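Local structure of putative uncharacterized protein (5M43) at residues A[9-21]-A[97-111]. The protein is the phosphatase domain of Yvh1, a ribosome-assembly-linked member of the dual specificity family, and probably hydrolyses phosphotyrosine and phosphoserine or phosphothreonine esters. Sequence-based numbering, arbitrary orientation.
Sequences DDELFVGGVFGAN and GVVLVHCAMGKSRSV. With NO3 (nitrate ion), chain B.
Ala20 sets its methyl over one face of the His102 imidazole, a CH-pi contact with CB 3.6 Å from the ring centroid, while Cys103 O lies close to the ring plane and accepts a bond from ND1 (2.9 Å); NE2 is hydrogen-bonded to Ser36 OG. With chi1 at 80°, CG of His102 sits between the backbone N and carbonyl carbon, which presents one ring face to the Ala20 methyl. A leucine here would probably leave Cys103 O and Ser36 OG without their imidazole partner and strip the Ala20 methyl of the ring face it rests on. The Phe13 ring meets Val99 O at its edge, and its CE1 packs against CG1 of Val98, 3.7 Å away.

Beneath these groups, strands 12-15 and 99-102 run parallel. The ladder alternates sides, from Val99 N to Glu11 O through to Cys103 N on Gly15 O, and its straightest rung is Val101 N to Phe13 O (2.8 Å, 173°). Leu12 and Val99 lie side by side on the face covered by helices 71-83 and 109-121. Past the strands, Val17 N, at the start of its helix, binds Ala104 O (3.0 Å) from above the carbonyl plane, tying helix 17-20 to the loop.

That loop, from Cys103 to Arg109, is the CX5R P-loop of the protein tyrosine phosphatases. It cradles a nitrate, probably from the crystallisation liquor: backbone amides grip all three oxygens, and the Arg109 guanidinium meets the ion edge-on, NE to O3 and NH2 to O2 each at 2.9 Å. Cys103 SG stands 3.2 Å from the nitrate nitrogen and accepts a hydrogen bond from Ser110 N. A flat anion held over the sulfur by amides and arginine is consistent with a cradle built for substrate phosphate, its entry anchored by the parallel strand pair.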
loop_
_atom_site.group_PDB
_atom_site.type_symbol
_atom_site.label_atom_id
_atom_site.label_comp_id
_atom_site.label_asym_id
_atom_site.label_seq_id
_atom_site.Cartn_x
_atom_site.Cartn_y
_atom_site.Cartn_z
ATOM N N ASP A 9 -13.416 4.035 -1.284
ATOM C CA ASP A 9 -13.544 5.200 -2.143
ATOM C C ASP A 9 -12.227 5.657 -2.758
ATOM O O ASP A 9 -12.231 6.621 -3.512
ATOM C CB ASP A 9 -14.163 6.340 -1.341
ATOM C CG ASP A 9 -15.558 6.011 -0.902
ATOM O OD1 ASP A 9 -16.248 5.302 -1.671
ATOM O OD2 ASP A 9 -15.994 6.494 0.174
ATOM N N ASP A 10 -11.109 5.032 -2.461
ATOM C CA ASP A 10 -9.836 5.509 -2.969
ATOM C C ASP A 10 -9.486 4.765 -4.237
ATOM O O ASP A 10 -9.609 3.538 -4.295
ATOM C CB ASP A 10 -8.700 5.245 -1.939
ATOM C CG ASP A 10 -8.959 5.931 -0.594
ATOM O OD1 ASP A 10 -9.289 7.142 -0.589
ATOM O OD2 ASP A 10 -8.899 5.218 0.422
ATOM N N GLU A 11 -8.866 5.467 -5.175
ATOM C CA GLU A 11 -8.406 4.785 -6.395
ATOM C C GLU A 11 -6.998 4.266 -6.130
ATOM O O GLU A 11 -5.975 4.789 -6.600
ATOM C CB GLU A 11 -8.451 5.709 -7.604
ATOM C CG GLU A 11 -9.903 6.199 -7.989
ATOM C CD GLU A 11 -10.816 4.979 -8.277
ATOM O OE1 GLU A 11 -11.989 5.003 -7.888
ATOM O OE2 GLU A 11 -10.358 4.004 -8.846
ATOM N N LEU A 12 -6.972 3.148 -5.416
ATOM C CA LEU A 12 -5.786 2.543 -4.839
ATOM C C LEU A 12 -5.764 1.104 -5.354
ATOM O O LEU A 12 -6.755 0.374 -5.174
ATOM C CB LEU A 12 -5.914 2.592 -3.324
ATOM C CG LEU A 12 -4.782 1.895 -2.530
ATOM C CD1 LEU A 12 -3.444 2.568 -2.899
ATOM C CD2 LEU A 12 -5.056 2.053 -1.040
ATOM N N PHE A 13 -4.603 0.694 -5.883
ATOM C CA PHE A 13 -4.451 -0.615 -6.525
ATOM C C PHE A 13 -3.280 -1.350 -5.928
ATOM O O PHE A 13 -2.329 -0.740 -5.430
ATOM C CB PHE A 13 -4.216 -0.453 -8.053
ATOM C CG PHE A 13 -5.450 0.013 -8.791
ATOM C CD1 PHE A 13 -5.888 1.356 -8.742
ATOM C CD2 PHE A 13 -6.209 -0.909 -9.536
ATOM C CE1 PHE A 13 -7.055 1.782 -9.410
ATOM C CE2 PHE A 13 -7.392 -0.467 -10.212
ATOM C CZ PHE A 13 -7.798 0.830 -10.137
ATOM N N VAL A 14 -3.322 -2.679 -6.038
ATOM C CA VAL A 14 -2.242 -3.533 -5.512
ATOM C C VAL A 14 -1.977 -4.638 -6.529
ATOM O O VAL A 14 -2.890 -5.132 -7.217
ATOM C CB VAL A 14 -2.651 -4.127 -4.153
ATOM C CG1 VAL A 14 -3.817 -5.069 -4.267
ATOM C CG2 VAL A 14 -1.483 -4.934 -3.503
ATOM N N GLY A 15 -0.726 -5.050 -6.590
ATOM C CA GLY A 15 -0.374 -6.129 -7.495
ATOM C C GLY A 15 1.072 -6.515 -7.370
ATOM O O GLY A 15 1.781 -6.040 -6.481
ATOM N N GLY A 16 1.457 -7.472 -8.213
ATOM C CA GLY A 16 2.824 -7.951 -8.273
ATOM C C GLY A 16 3.627 -7.295 -9.381
ATOM O O GLY A 16 3.194 -6.360 -10.055
ATOM N N VAL A 17 4.845 -7.817 -9.568
ATOM C CA VAL A 17 5.791 -7.112 -10.418
ATOM C C VAL A 17 5.470 -7.255 -11.895
ATOM O O VAL A 17 5.714 -6.324 -12.675
ATOM C CB VAL A 17 7.225 -7.576 -10.086
ATOM C CG1 VAL A 17 7.407 -9.059 -10.460
ATOM C CG2 VAL A 17 8.203 -6.675 -10.820
ATOM N N PHE A 18 4.939 -8.423 -12.324
ATOM C CA PHE A 18 4.685 -8.565 -13.754
ATOM C C PHE A 18 3.538 -7.636 -14.182
ATOM O O PHE A 18 3.607 -7.032 -15.266
ATOM C CB PHE A 18 4.422 -10.026 -14.080
ATOM C CG PHE A 18 5.593 -10.923 -13.663
ATOM C CD1 PHE A 18 6.887 -10.715 -14.185
ATOM C CD2 PHE A 18 5.404 -11.954 -12.763
ATOM C CE1 PHE A 18 7.959 -11.535 -13.819
ATOM C CE2 PHE A 18 6.519 -12.830 -12.419
ATOM C CZ PHE A 18 7.773 -12.561 -12.922
ATOM N N GLY A 19 2.561 -7.448 -13.296
ATOM C CA GLY A 19 1.473 -6.512 -13.583
ATOM C C GLY A 19 1.925 -5.075 -13.512
ATOM O O GLY A 19 1.541 -4.262 -14.359
ATOM N N ALA A 20 2.826 -4.760 -12.552
ATOM C CA ALA A 20 3.254 -3.366 -12.424
ATOM C C ALA A 20 4.130 -2.950 -13.604
ATOM O O ALA A 20 4.315 -1.745 -13.840
ATOM C CB ALA A 20 4.043 -3.170 -11.126
ATOM N N ASN A 21 4.705 -3.920 -14.333
ATOM C CA ASN A 21 5.498 -3.579 -15.497
ATOM C C ASN A 21 4.690 -3.523 -16.780
ATOM O O ASN A 21 5.267 -3.228 -17.833
ATOM C CB ASN A 21 6.621 -4.596 -15.705
ATOM C CG ASN A 21 7.774 -4.272 -14.874
ATOM O OD1 ASN A 21 7.931 -3.146 -14.401
ATOM N ND2 ASN A 21 8.613 -5.232 -14.699
ATOM N N GLY A 97 -4.726 11.677 -7.769
ATOM C CA GLY A 97 -4.063 10.668 -8.560
ATOM C C GLY A 97 -4.655 9.274 -8.384
ATOM O O GLY A 97 -5.658 9.043 -7.719
ATOM N N VAL A 98 -4.039 8.343 -9.086
ATOM C CA VAL A 98 -4.370 6.929 -8.955
ATOM C C VAL A 98 -3.095 6.193 -8.575
ATOM O O VAL A 98 -2.111 6.203 -9.335
ATOM C CB VAL A 98 -4.949 6.354 -10.263
ATOM C CG1 VAL A 98 -5.123 4.779 -10.198
ATOM C CG2 VAL A 98 -6.298 7.062 -10.578
ATOM N N VAL A 99 -3.112 5.530 -7.421
ATOM C CA VAL A 99 -1.909 4.959 -6.846
ATOM C C VAL A 99 -1.899 3.439 -6.954
ATOM O O VAL A 99 -2.840 2.770 -6.488
ATOM C CB VAL A 99 -1.765 5.317 -5.366
ATOM C CG1 VAL A 99 -0.466 4.674 -4.767
ATOM C CG2 VAL A 99 -1.743 6.843 -5.169
ATOM N N LEU A 100 -0.820 2.896 -7.527
ATOM C CA LEU A 100 -0.539 1.450 -7.503
ATOM C C LEU A 100 0.538 1.216 -6.457
ATOM O O LEU A 100 1.570 1.885 -6.505
ATOM C CB LEU A 100 -0.029 0.945 -8.853
ATOM C CG LEU A 100 0.598 -0.458 -8.823
ATOM C CD1 LEU A 100 -0.488 -1.535 -8.478
ATOM C CD2 LEU A 100 1.216 -0.734 -10.232
ATOM N N VAL A 101 0.314 0.238 -5.578
ATOM C CA VAL A 101 1.339 -0.243 -4.661
ATOM C C VAL A 101 1.639 -1.661 -5.113
ATOM O O VAL A 101 0.731 -2.505 -5.173
ATOM C CB VAL A 101 0.877 -0.204 -3.197
ATOM C CG1 VAL A 101 2.059 -0.692 -2.230
ATOM C CG2 VAL A 101 0.407 1.219 -2.781
ATOM N N HIS A 102 2.895 -1.956 -5.424
ATOM C CA HIS A 102 3.177 -3.332 -5.842
ATOM C C HIS A 102 4.424 -3.886 -5.152
ATOM O O HIS A 102 5.261 -3.149 -4.624
ATOM C CB HIS A 102 3.406 -3.459 -7.395
ATOM C CG HIS A 102 4.792 -3.061 -7.803
ATOM N ND1 HIS A 102 5.826 -3.974 -7.926
ATOM C CD2 HIS A 102 5.328 -1.838 -8.087
ATOM C CE1 HIS A 102 6.925 -3.334 -8.264
ATOM N NE2 HIS A 102 6.649 -2.050 -8.390
ATOM N N CYS A 103 4.604 -5.203 -5.261
ATOM C CA CYS A 103 5.855 -5.824 -4.802
ATOM C C CYS A 103 6.182 -6.948 -5.781
ATOM O O CYS A 103 5.978 -6.755 -6.985
ATOM C CB CYS A 103 5.757 -6.341 -3.352
ATOM S SG CYS A 103 4.367 -7.449 -2.961
ATOM N N ALA A 104 6.590 -8.109 -5.300
ATOM C CA ALA A 104 6.797 -9.202 -6.282
ATOM C C ALA A 104 5.505 -9.950 -6.547
ATOM O O ALA A 104 5.100 -10.114 -7.704
ATOM C CB ALA A 104 7.914 -10.154 -5.819
ATOM N N MET A 105 4.899 -10.482 -5.505
ATOM C CA MET A 105 3.685 -11.269 -5.705
ATOM C C MET A 105 2.419 -10.467 -5.494
ATOM O O MET A 105 1.352 -10.965 -5.881
ATOM C CB MET A 105 3.645 -12.469 -4.747
ATOM C CG MET A 105 4.779 -13.500 -4.876
ATOM S SD MET A 105 4.662 -14.737 -3.602
ATOM C CE MET A 105 3.059 -15.421 -4.034
ATOM N N GLY A 106 2.487 -9.218 -4.978
ATOM C CA GLY A 106 1.260 -8.590 -4.544
ATOM C C GLY A 106 0.588 -9.324 -3.409
ATOM O O GLY A 106 -0.652 -9.338 -3.325
ATOM N N LYS A 107 1.384 -9.884 -2.487
ATOM C CA LYS A 107 0.905 -10.718 -1.395
ATOM C C LYS A 107 1.293 -10.153 -0.039
ATOM O O LYS A 107 0.449 -10.074 0.856
ATOM C CB LYS A 107 1.457 -12.171 -1.492
ATOM C CG LYS A 107 1.124 -13.007 -0.289
ATOM C CD LYS A 107 1.720 -14.403 -0.493
ATOM C CE LYS A 107 1.446 -15.253 0.707
ATOM N NZ LYS A 107 2.226 -16.600 0.594
ATOM N N SER A 108 2.568 -9.804 0.148
ATOM C CA SER A 108 3.091 -9.541 1.490
ATOM C C SER A 108 3.623 -8.113 1.621
ATOM O O SER A 108 3.091 -7.314 2.410
ATOM C CB SER A 108 4.159 -10.598 1.799
ATOM O OG SER A 108 4.696 -10.345 3.112
ATOM N N ARG A 109 4.641 -7.742 0.849
ATOM C CA ARG A 109 5.228 -6.403 1.004
ATOM C C ARG A 109 4.206 -5.291 0.654
ATOM O O ARG A 109 3.984 -4.373 1.445
ATOM C CB ARG A 109 6.468 -6.271 0.140
ATOM C CG ARG A 109 7.703 -6.951 0.802
ATOM C CD ARG A 109 8.798 -7.001 -0.189
ATOM N NE ARG A 109 8.552 -8.096 -1.153
ATOM C CZ ARG A 109 9.491 -8.556 -1.976
ATOM N NH1 ARG A 109 10.714 -8.019 -1.955
ATOM N NH2 ARG A 109 9.215 -9.590 -2.824
ATOM N N SER A 110 3.622 -5.338 -0.547
ATOM C CA SER A 110 2.717 -4.273 -0.972
ATOM C C SER A 110 1.462 -4.242 -0.098
ATOM O O SER A 110 0.917 -3.173 0.179
ATOM C CB SER A 110 2.300 -4.441 -2.469
ATOM O OG SER A 110 1.821 -5.752 -2.633
ATOM N N VAL A 111 0.974 -5.425 0.293
ATOM C CA VAL A 111 -0.230 -5.510 1.101
ATOM C C VAL A 111 0.025 -4.876 2.458
ATOM O O VAL A 111 -0.869 -4.251 3.038
ATOM C CB VAL A 111 -0.669 -6.988 1.216
ATOM C CG1 VAL A 111 -1.788 -7.229 2.232
ATOM C CG2 VAL A 111 -1.195 -7.463 -0.156
HETATM N N NO3 B . 5.650 -10.169 -1.922
HETATM O O1 NO3 B . 4.449 -10.555 -1.942
HETATM O O2 NO3 B . 6.356 -10.234 -2.960
HETATM O O3 NO3 B . 6.072 -9.559 -0.899
#